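Local coordinates for calcium uptake protein 3, mitochondrial (Homo sapiens, PDB 6AGI) that senses calcium through its EF-hand domains and regulates the mitochondrial calcium uniporter as a disulfide-linked heterodimer with MICU1, at residues M33-F38 with R80-K85; K102-F107 with F233-Q238. One frame throughout, in Å; residues are numbered along the deposited sequence.

Contact 1 (M33-F38 with R80-K85)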
ATOM      1  N   MET B  33      24.692  11.971  13.241  1.00 21.59           N
ATOM      2  CA  MET B  33      23.607  12.848  13.614  1.00 21.39           C
ATOM      3  C   MET B  33      23.449  12.710  15.127  1.00 24.11           C
ATOM      4  O   MET B  33      23.642  11.615  15.670  1.00 26.85           O
ATOM      5  CB  MET B  33      22.379  12.346  12.838  1.00 26.92           C
ATOM      6  CG  MET B  33      21.282  13.273  12.433  1.00 21.82           C
ATOM      7  SD  MET B  33      20.266  12.397  11.218  1.00 14.03           S
ATOM      8  CE  MET B  33      20.186  13.602   9.940  1.00 14.35           C
ATOM      9  N   THR B  34      23.161  13.799  15.832  1.00 20.54           N
ATOM     10  CA  THR B  34      22.702  13.627  17.206  1.00 22.81           C
ATOM     11  C   THR B  34      21.193  13.463  17.222  1.00 32.74           C
ATOM     12  O   THR B  34      20.520  13.687  16.209  1.00 31.42           O
ATOM     13  CB  THR B  34      23.116  14.807  18.065  1.00 23.73           C
ATOM     14  OG1 THR B  34      22.614  16.014  17.489  1.00 23.99           O
ATOM     15  CG2 THR B  34      24.615  14.855  18.195  1.00 25.23           C
ATOM     16  N   PRO B  35      20.615  13.046  18.354  1.00 32.58           N
ATOM     17  CA  PRO B  35      19.143  12.977  18.406  1.00 19.83           C
ATOM     18  C   PRO B  35      18.488  14.315  18.107  1.00 27.59           C
ATOM     19  O   PRO B  35      17.471  14.353  17.396  1.00 19.23           O
ATOM     20  CB  PRO B  35      18.871  12.484  19.825  1.00 20.86           C
ATOM     21  CG  PRO B  35      20.115  11.691  20.158  1.00 27.79           C
ATOM     22  CD  PRO B  35      21.246  12.434  19.539  1.00 23.87           C
ATOM     23  N   TYR B  36      19.058  15.428  18.588  1.00 33.72           N
ATOM     24  CA  TYR B  36      18.518  16.730  18.193  1.00 44.85           C
ATOM     25  C   TYR B  36      18.649  16.931  16.678  1.00 39.85           C
ATOM     26  O   TYR B  36      17.682  17.326  16.009  1.00 35.63           O
ATOM     27  CB  TYR B  36      19.207  17.873  18.957  1.00 25.36           C
ATOM     28  CG  TYR B  36      18.531  19.218  18.788  1.00 26.50           C
ATOM     29  CD1 TYR B  36      17.143  19.311  18.689  1.00 36.37           C
ATOM     30  CD2 TYR B  36      19.262  20.390  18.743  1.00 28.47           C
ATOM     31  CE1 TYR B  36      16.501  20.540  18.534  1.00 37.78           C
ATOM     32  CE2 TYR B  36      18.634  21.638  18.586  1.00 30.95           C
ATOM     33  CZ  TYR B  36      17.250  21.704  18.484  1.00 39.42           C
ATOM     34  OH  TYR B  36      16.596  22.920  18.335  1.00 37.00           O
ATOM     35  N   ASP B  37      19.808  16.575  16.103  1.00 28.55           N
ATOM     36  CA  ASP B  37      19.983  16.766  14.668  1.00 27.36           C
ATOM     37  C   ASP B  37      18.966  15.969  13.873  1.00 33.10           C
ATOM     38  O   ASP B  37      18.489  16.441  12.831  1.00 18.14           O
ATOM     39  CB  ASP B  37      21.374  16.326  14.210  1.00 31.76           C
ATOM     40  CG  ASP B  37      22.455  17.287  14.592  1.00 33.81           C
ATOM     41  OD1 ASP B  37      22.235  18.516  14.477  1.00 40.38           O
ATOM     42  OD2 ASP B  37      23.550  16.795  14.940  1.00 26.81           O
ATOM     43  N   PHE B  38      18.594  14.784  14.367  1.00 17.52           N
ATOM     44  CA  PHE B  38      17.542  14.034  13.710  1.00 15.94           C
ATOM     45  C   PHE B  38      16.186  14.735  13.840  1.00 19.30           C
ATOM     46  O   PHE B  38      15.432  14.846  12.856  1.00 15.56           O
ATOM     47  CB  PHE B  38      17.507  12.619  14.244  1.00 15.13           C
ATOM     48  CG  PHE B  38      16.351  11.853  13.731  1.00 31.27           C
ATOM     49  CD1 PHE B  38      16.356  11.334  12.444  1.00 20.66           C
ATOM     50  CD2 PHE B  38      15.213  11.715  14.513  1.00 26.96           C
ATOM     51  CE1 PHE B  38      15.278  10.661  11.969  1.00 18.19           C
ATOM     52  CE2 PHE B  38      14.124  11.041  14.032  1.00 24.28           C
ATOM     53  CZ  PHE B  38      14.163  10.510  12.758  1.00 15.34           C
ATOM     54  N   ARG B  80      14.077  13.796  22.918  1.00 32.34           N
ATOM     55  CA  ARG B  80      14.309  15.139  23.423  1.00 18.71           C
ATOM     56  C   ARG B  80      15.025  15.159  24.750  1.00 20.19           C
ATOM     57  O   ARG B  80      15.700  16.150  25.033  1.00 32.05           O
ATOM     58  CB  ARG B  80      13.021  15.943  23.634  1.00 22.98           C
ATOM     59  CG  ARG B  80      12.152  16.167  22.450  1.00 29.31           C
ATOM     60  CD  ARG B  80      10.741  16.512  22.844  1.00 18.34           C
ATOM     61  NE  ARG B  80       9.838  15.395  22.647  1.00 19.04           N
ATOM     62  CZ  ARG B  80       8.518  15.485  22.744  1.00 24.78           C
ATOM     63  NH1 ARG B  80       7.952  16.651  23.042  1.00 18.33           N
ATOM     64  NH2 ARG B  80       7.773  14.404  22.525  1.00 22.68           N
ATOM     65  N   ASN B  81      14.978  14.079  25.521  1.00 20.19           N
ATOM     66  CA  ASN B  81      15.747  14.070  26.754  1.00 21.76           C
ATOM     67  C   ASN B  81      17.220  13.791  26.479  1.00 32.87           C
ATOM     68  O   ASN B  81      18.093  14.337  27.164  1.00 28.61           O
ATOM     69  CB  ASN B  81      15.137  13.084  27.753  1.00 21.98           C
ATOM     70  CG  ASN B  81      13.712  13.474  28.172  1.00 34.86           C
ATOM     71  OD1 ASN B  81      13.317  14.649  28.096  1.00 27.55           O
ATOM     72  ND2 ASN B  81      12.949  12.491  28.655  1.00 21.81           N
ATOM     73  N   LEU B  82      17.497  12.893  25.529  1.00 33.97           N
ATOM     74  CA  LEU B  82      18.794  12.777  24.859  1.00 31.71           C
ATOM     75  C   LEU B  82      18.950  13.921  23.880  1.00 56.75           C
ATOM     76  O   LEU B  82      18.809  13.751  22.671  1.00 86.70           O
ATOM     77  CB  LEU B  82      18.876  11.491  24.069  1.00 19.64           C
ATOM     78  CG  LEU B  82      19.052  10.169  24.719  1.00 37.91           C
ATOM     79  CD1 LEU B  82      19.162   9.152  23.584  1.00 37.59           C
ATOM     80  CD2 LEU B  82      20.297  10.372  25.453  1.00 21.62           C
ATOM     81  N   LYS B  83      19.266  15.098  24.367  1.00 36.36           N
ATOM     82  CA  LYS B  83      19.175  16.165  23.379  1.00 41.82           C
ATOM     83  C   LYS B  83      20.335  16.086  22.401  1.00 47.97           C
ATOM     84  O   LYS B  83      20.145  15.760  21.225  1.00 43.77           O
ATOM     85  CB  LYS B  83      19.137  17.552  24.031  1.00 41.31           C
ATOM     86  CG  LYS B  83      18.775  18.662  23.052  1.00 34.08           C
ATOM     87  CD  LYS B  83      18.818  20.037  23.700  1.00 41.43           C
ATOM     88  CE  LYS B  83      18.644  21.126  22.622  1.00 51.06           C
ATOM     89  NZ  LYS B  83      19.122  22.484  23.073  1.00 59.28           N
ATOM     90  N   GLU B  84      21.553  16.309  22.876  1.00 45.89           N
ATOM     91  CA  GLU B  84      22.696  16.254  21.986  1.00 31.16           C
ATOM     92  C   GLU B  84      23.722  15.255  22.484  1.00 27.17           C
ATOM     93  O   GLU B  84      24.819  15.152  21.915  1.00 24.93           O
ATOM     94  CB  GLU B  84      23.280  17.661  21.826  1.00 41.20           C
ATOM     95  CG  GLU B  84      22.291  18.570  21.105  1.00 61.99           C
ATOM     96  CD  GLU B  84      22.930  19.789  20.459  1.00 77.02           C
ATOM     97  OE1 GLU B  84      22.996  20.858  21.111  1.00 77.64           O
ATOM     98  OE2 GLU B  84      23.352  19.659  19.276  1.00 82.67           O
ATOM     99  N   LYS B  85      23.349  14.516  23.526  1.00 32.72           N
ATOM    100  CA  LYS B  85      24.191  13.470  24.084  1.00 37.38           C
ATOM    101  C   LYS B  85      23.917  12.094  23.454  1.00 37.51           C
ATOM    102  O   LYS B  85      23.506  11.165  24.149  1.00 42.98           O
ATOM    103  CB  LYS B  85      24.016  13.395  25.602  1.00 46.22           C
ATOM    104  CG  LYS B  85      24.376  14.678  26.333  1.00 57.39           C
ATOM    105  CD  LYS B  85      24.180  14.532  27.834  1.00 60.05           C
ATOM    106  CE  LYS B  85      22.737  14.198  28.172  1.00 61.76           C
ATOM    107  NZ  LYS B  85      21.797  15.254  27.704  1.00 50.80           N
TER
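Asp37 OD2 is gripped by Thr34, the residue whose methyl CG2 rests 3.7 Å from Glu84 O across the contact, and by Ser24 OG. Thr34 N donates to Asp37 OD2 over 3.2 Å in a nearly straight bond, met on the anti side of the carboxylate. Thr34 OG1 adds a weak bond to the same oxygen. In return Asp37 N donates to Thr34 OG1 at 3.2 Å. These reciprocal bonds form a capping box, with Thr34 as the N-cap of helix 35-43. A valine in place of Thr34 would probably leave Asp37 N without its capping acceptor and the Asp37 carboxylate freer to turn.

Tyr36 N donates to Lys83 O at 2.9 Å. The donor lies nearly in line with the carbonyl, but the hydrogen bond is bent, with an N-H...O angle of 135°. The chain leaves helix 78-81 at Leu82, the centre of an inverse gamma turn, just before this acceptor. Pro35 CG packs on Leu82 CB at 4.1 Å.

The Tyr36 ring swings out beside Lys83, its CG anti to the backbone N (chi1 -169°). The extended Lys83 chain runs alongside it, and CE sits over one face, 4.1 Å from the ring centroid, as a CH-pi contact. Lys83 NZ is farther off and adds at most a weak cation-pi attraction. Glu84 CG touches Tyr36 CB at 3.8 Å, with the carboxylate steeply turned against the ring. Glu84 OE2 is also 5.1 Å from Asp37 OD1, so each carboxylate may slightly disfavour ionisation of the other.

Contact 2 (K102-F107 with F233-Q238)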
ATOM      1  N   LYS B 102       5.734   3.867   8.639  1.00 25.00           N
ATOM      2  CA  LYS B 102       5.078   2.576   8.778  1.00 19.90           C
ATOM      3  C   LYS B 102       3.735   2.699   9.482  1.00  9.63           C
ATOM      4  O   LYS B 102       3.572   3.509  10.389  1.00  8.98           O
ATOM      5  CB  LYS B 102       5.943   1.576   9.551  1.00 16.34           C
ATOM      6  CG  LYS B 102       7.072   0.994   8.731  1.00 24.84           C
ATOM      7  CD  LYS B 102       7.748  -0.139   9.480  1.00 39.84           C
ATOM      8  CE  LYS B 102       8.972  -0.692   8.730  1.00 49.98           C
ATOM      9  NZ  LYS B 102      10.171   0.185   8.750  1.00 40.81           N
ATOM     10  N   PRO B 103       2.762   1.884   9.099  1.00 18.24           N
ATOM     11  CA  PRO B 103       1.560   1.746   9.914  1.00 14.77           C
ATOM     12  C   PRO B 103       1.903   0.845  11.090  1.00 14.67           C
ATOM     13  O   PRO B 103       2.975   0.234  11.150  1.00 19.91           O
ATOM     14  CB  PRO B 103       0.547   1.080   8.968  1.00  9.06           C
ATOM     15  CG  PRO B 103       1.253   0.988   7.623  1.00  9.65           C
ATOM     16  CD  PRO B 103       2.714   0.972   7.944  1.00 18.87           C
ATOM     17  N   HIS B 104       0.990   0.792  12.057  1.00 17.54           N
ATOM     18  CA  HIS B 104       1.300   0.027  13.257  1.00 16.73           C
ATOM     19  C   HIS B 104       1.508  -1.457  12.937  1.00 24.48           C
ATOM     20  O   HIS B 104       2.510  -2.058  13.357  1.00 23.78           O
ATOM     21  CB  HIS B 104       0.200   0.234  14.301  1.00 10.96           C
ATOM     22  CG  HIS B 104       0.196   1.608  14.892  1.00 27.33           C
ATOM     23  ND1 HIS B 104       0.998   1.942  15.964  1.00 36.08           N
ATOM     24  CD2 HIS B 104      -0.524   2.717  14.600  1.00 32.57           C
ATOM     25  CE1 HIS B 104       0.782   3.202  16.297  1.00 33.49           C
ATOM     26  NE2 HIS B 104      -0.133   3.697  15.485  1.00 32.05           N
ATOM     27  N   ALA B 105       0.640  -2.038  12.095  1.00 14.01           N
ATOM     28  CA  ALA B 105       0.824  -3.431  11.706  1.00 20.58           C
ATOM     29  C   ALA B 105       2.169  -3.647  10.996  1.00 30.79           C
ATOM     30  O   ALA B 105       2.753  -4.760  11.016  1.00 34.13           O
ATOM     31  CB  ALA B 105      -0.371  -3.833  10.859  1.00 11.58           C
ATOM     32  N   GLY B 106       2.709  -2.581  10.415  1.00  8.97           N
ATOM     33  CA  GLY B 106       3.995  -2.706   9.789  1.00 17.85           C
ATOM     34  C   GLY B 106       5.105  -2.944  10.781  1.00 21.75           C
ATOM     35  O   GLY B 106       6.133  -3.511  10.402  1.00  8.31           O
ATOM     36  N   PHE B 107       4.920  -2.526  12.044  1.00 13.44           N
ATOM     37  CA  PHE B 107       5.975  -2.737  13.031  1.00 20.13           C
ATOM     38  C   PHE B 107       6.248  -4.225  13.147  1.00 15.92           C
ATOM     39  O   PHE B 107       7.402  -4.653  13.303  1.00 11.21           O
ATOM     40  CB  PHE B 107       5.592  -2.181  14.415  1.00 28.67           C
ATOM     41  CG  PHE B 107       5.292  -0.694  14.461  1.00 23.11           C
ATOM     42  CD1 PHE B 107       5.509   0.139  13.364  1.00 15.92           C
ATOM     43  CD2 PHE B 107       4.705  -0.153  15.603  1.00 24.69           C
ATOM     44  CE1 PHE B 107       5.199   1.503  13.421  1.00 19.30           C
ATOM     45  CE2 PHE B 107       4.374   1.210  15.674  1.00 37.02           C
ATOM     46  CZ  PHE B 107       4.623   2.046  14.585  1.00 32.49           C
ATOM     47  N   PHE B 233       9.136   1.248  20.773  1.00 23.39           N
ATOM     48  CA  PHE B 233      10.071   2.226  20.241  1.00 13.87           C
ATOM     49  C   PHE B 233       9.492   2.931  19.020  1.00 13.07           C
ATOM     50  O   PHE B 233       9.541   4.168  18.939  1.00 12.83           O
ATOM     51  CB  PHE B 233      11.396   1.576  19.899  1.00 14.25           C
ATOM     52  CG  PHE B 233      12.375   2.545  19.303  1.00 14.08           C
ATOM     53  CD1 PHE B 233      13.014   3.480  20.107  1.00 14.43           C
ATOM     54  CD2 PHE B 233      12.636   2.554  17.948  1.00 13.77           C
ATOM     55  CE1 PHE B 233      13.905   4.384  19.575  1.00 40.03           C
ATOM     56  CE2 PHE B 233      13.529   3.464  17.402  1.00 30.12           C
ATOM     57  CZ  PHE B 233      14.168   4.384  18.213  1.00 18.67           C
ATOM     58  N   MET B 234       8.937   2.162  18.048  1.00 13.39           N
ATOM     59  CA  MET B 234       8.399   2.827  16.863  1.00 12.27           C
ATOM     60  C   MET B 234       7.142   3.644  17.165  1.00 18.51           C
ATOM     61  O   MET B 234       6.975   4.752  16.625  1.00 19.00           O
ATOM     62  CB  MET B 234       8.096   1.872  15.688  1.00 25.27           C
ATOM     63  CG  MET B 234       9.282   1.058  15.147  1.00 12.51           C
ATOM     64  SD  MET B 234       9.037  -0.415  14.218  1.00 12.76           S
ATOM     65  CE  MET B 234       8.640   0.359  12.673  1.00 40.80           C
ATOM     66  N   ASP B 235       6.280   3.168  18.058  1.00 14.46           N
ATOM     67  CA  ASP B 235       5.119   3.961  18.442  1.00 12.38           C
ATOM     68  C   ASP B 235       5.555   5.247  19.144  1.00 20.34           C
ATOM     69  O   ASP B 235       5.035   6.337  18.857  1.00 21.97           O
ATOM     70  CB  ASP B 235       4.183   3.087  19.287  1.00 14.11           C
ATOM     71  CG  ASP B 235       2.859   3.759  19.622  1.00 29.90           C
ATOM     72  OD1 ASP B 235       2.238   4.392  18.747  1.00 37.63           O
ATOM     73  OD2 ASP B 235       2.392   3.571  20.763  1.00 39.83           O
ATOM     74  N   ASN B 236       6.552   5.153  20.025  1.00 17.80           N
ATOM     75  CA  ASN B 236       6.986   6.344  20.743  1.00 21.24           C
ATOM     76  C   ASN B 236       7.721   7.324  19.850  1.00 24.00           C
ATOM     77  O   ASN B 236       7.691   8.531  20.115  1.00 26.35           O
ATOM     78  CB  ASN B 236       7.928   5.992  21.893  1.00 17.56           C
ATOM     79  CG  ASN B 236       7.251   5.253  22.974  1.00 21.91           C
ATOM     80  OD1 ASN B 236       6.032   5.381  23.149  1.00 25.41           O
ATOM     81  ND2 ASN B 236       8.035   4.547  23.790  1.00 18.47           N
ATOM     82  N   LEU B 237       8.355   6.843  18.781  1.00 20.20           N
ATOM     83  CA  LEU B 237       9.027   7.785  17.907  1.00 12.41           C
ATOM     84  C   LEU B 237       8.045   8.507  17.010  1.00 12.22           C
ATOM     85  O   LEU B 237       8.186   9.720  16.802  1.00 12.49           O
ATOM     86  CB  LEU B 237      10.086   7.083  17.062  1.00 21.06           C
ATOM     87  CG  LEU B 237      10.831   8.083  16.158  1.00 20.10           C
ATOM     88  CD1 LEU B 237      11.937   8.841  16.880  1.00 26.03           C
ATOM     89  CD2 LEU B 237      11.357   7.415  14.901  1.00 12.83           C
ATOM     90  N   GLN B 238       7.080   7.770  16.437  1.00 11.94           N
ATOM     91  CA  GLN B 238       5.986   8.425  15.721  1.00 11.95           C
ATOM     92  C   GLN B 238       5.332   9.483  16.589  1.00 12.24           C
ATOM     93  O   GLN B 238       5.085  10.614  16.142  1.00 30.94           O
ATOM     94  CB  GLN B 238       4.966   7.412  15.227  1.00 11.78           C
ATOM     95  CG  GLN B 238       5.454   6.781  13.979  1.00 11.70           C
ATOM     96  CD  GLN B 238       4.593   5.660  13.469  1.00 12.05           C
ATOM     97  OE1 GLN B 238       4.992   4.972  12.546  1.00 15.23           O
ATOM     98  NE2 GLN B 238       3.381   5.518  14.003  1.00 11.72           N
TER
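Lys102 meets Met234 through the middle of its chain. Its CD lies 3.4 Å from Met234 CE, and the two side chains pass at an angle. The Lys102 CB lies in the plane of the Phe107 ring, at its edge, so the lysine's aliphatic part also borders this ring.

Pro103 faces the other way, against Ile311 of the second subunit. It precedes helix 104-114, the first helix of EF-hand 1, which leads to the calcium ligands beginning at Asp115.

His104 reaches Asp235 with its imidazole edge. Asp235 OD1 lies near the ring plane, 3.1 Å from His104 CE1. The carboxylate is turned 67° from the ring. His104 also touches Gln301 of helix 293-304.

Phe107 carries most of the packing. With CG beside the backbone N (chi1 -59°), its ring is laid between two carbons. His104 CA covers one face. On the opposite face Met234 CB sits almost on the ring normal, 3.6 Å from the centroid, in a CH-pi contact. Met234 then bends at its last torsion (chi3 79°). This brings SD obliquely to the same ring, 4.2 Å from the centroid, as a Met-aromatic contact. It also places Met234 CE against Phe107 CD1. The end of Gln238 lies at the edge of the ring, with CD 3.8 Å from Phe107 CZ. Tyr231 adds an edge-to-face ring contact from the same helix 227-250.

Helix 227-250 therefore grips the start of EF-hand 1 mainly through apolar and aromatic packing. One polar meeting, the His104 and Asp235 pair, lies in partly exposed surroundings; the nearby carboxylate would probably favour a protonated imidazole.

The two contacts follow one another along the chain: 33-38 with 80-85 closes before 102-107 with 233-238 opens. Their centres are about 20 Å apart, yet they touch, Phe38 CE2 of contact 1 packing on Leu237 CD1 of contact 2 at 4.2 Å. Helix 90-101 also connects them: Leu96 meets both Phe38 and Phe233. Arg80 of contact 1 forms salt bridges to Glu240 and Glu243, farther along the helix that carries 233-238. Contact 1 is partly exposed, while contact 2 is buried. Neither includes an annotated calcium ligand, although the His104 side chain is about 10 Å from a bound calcium ion.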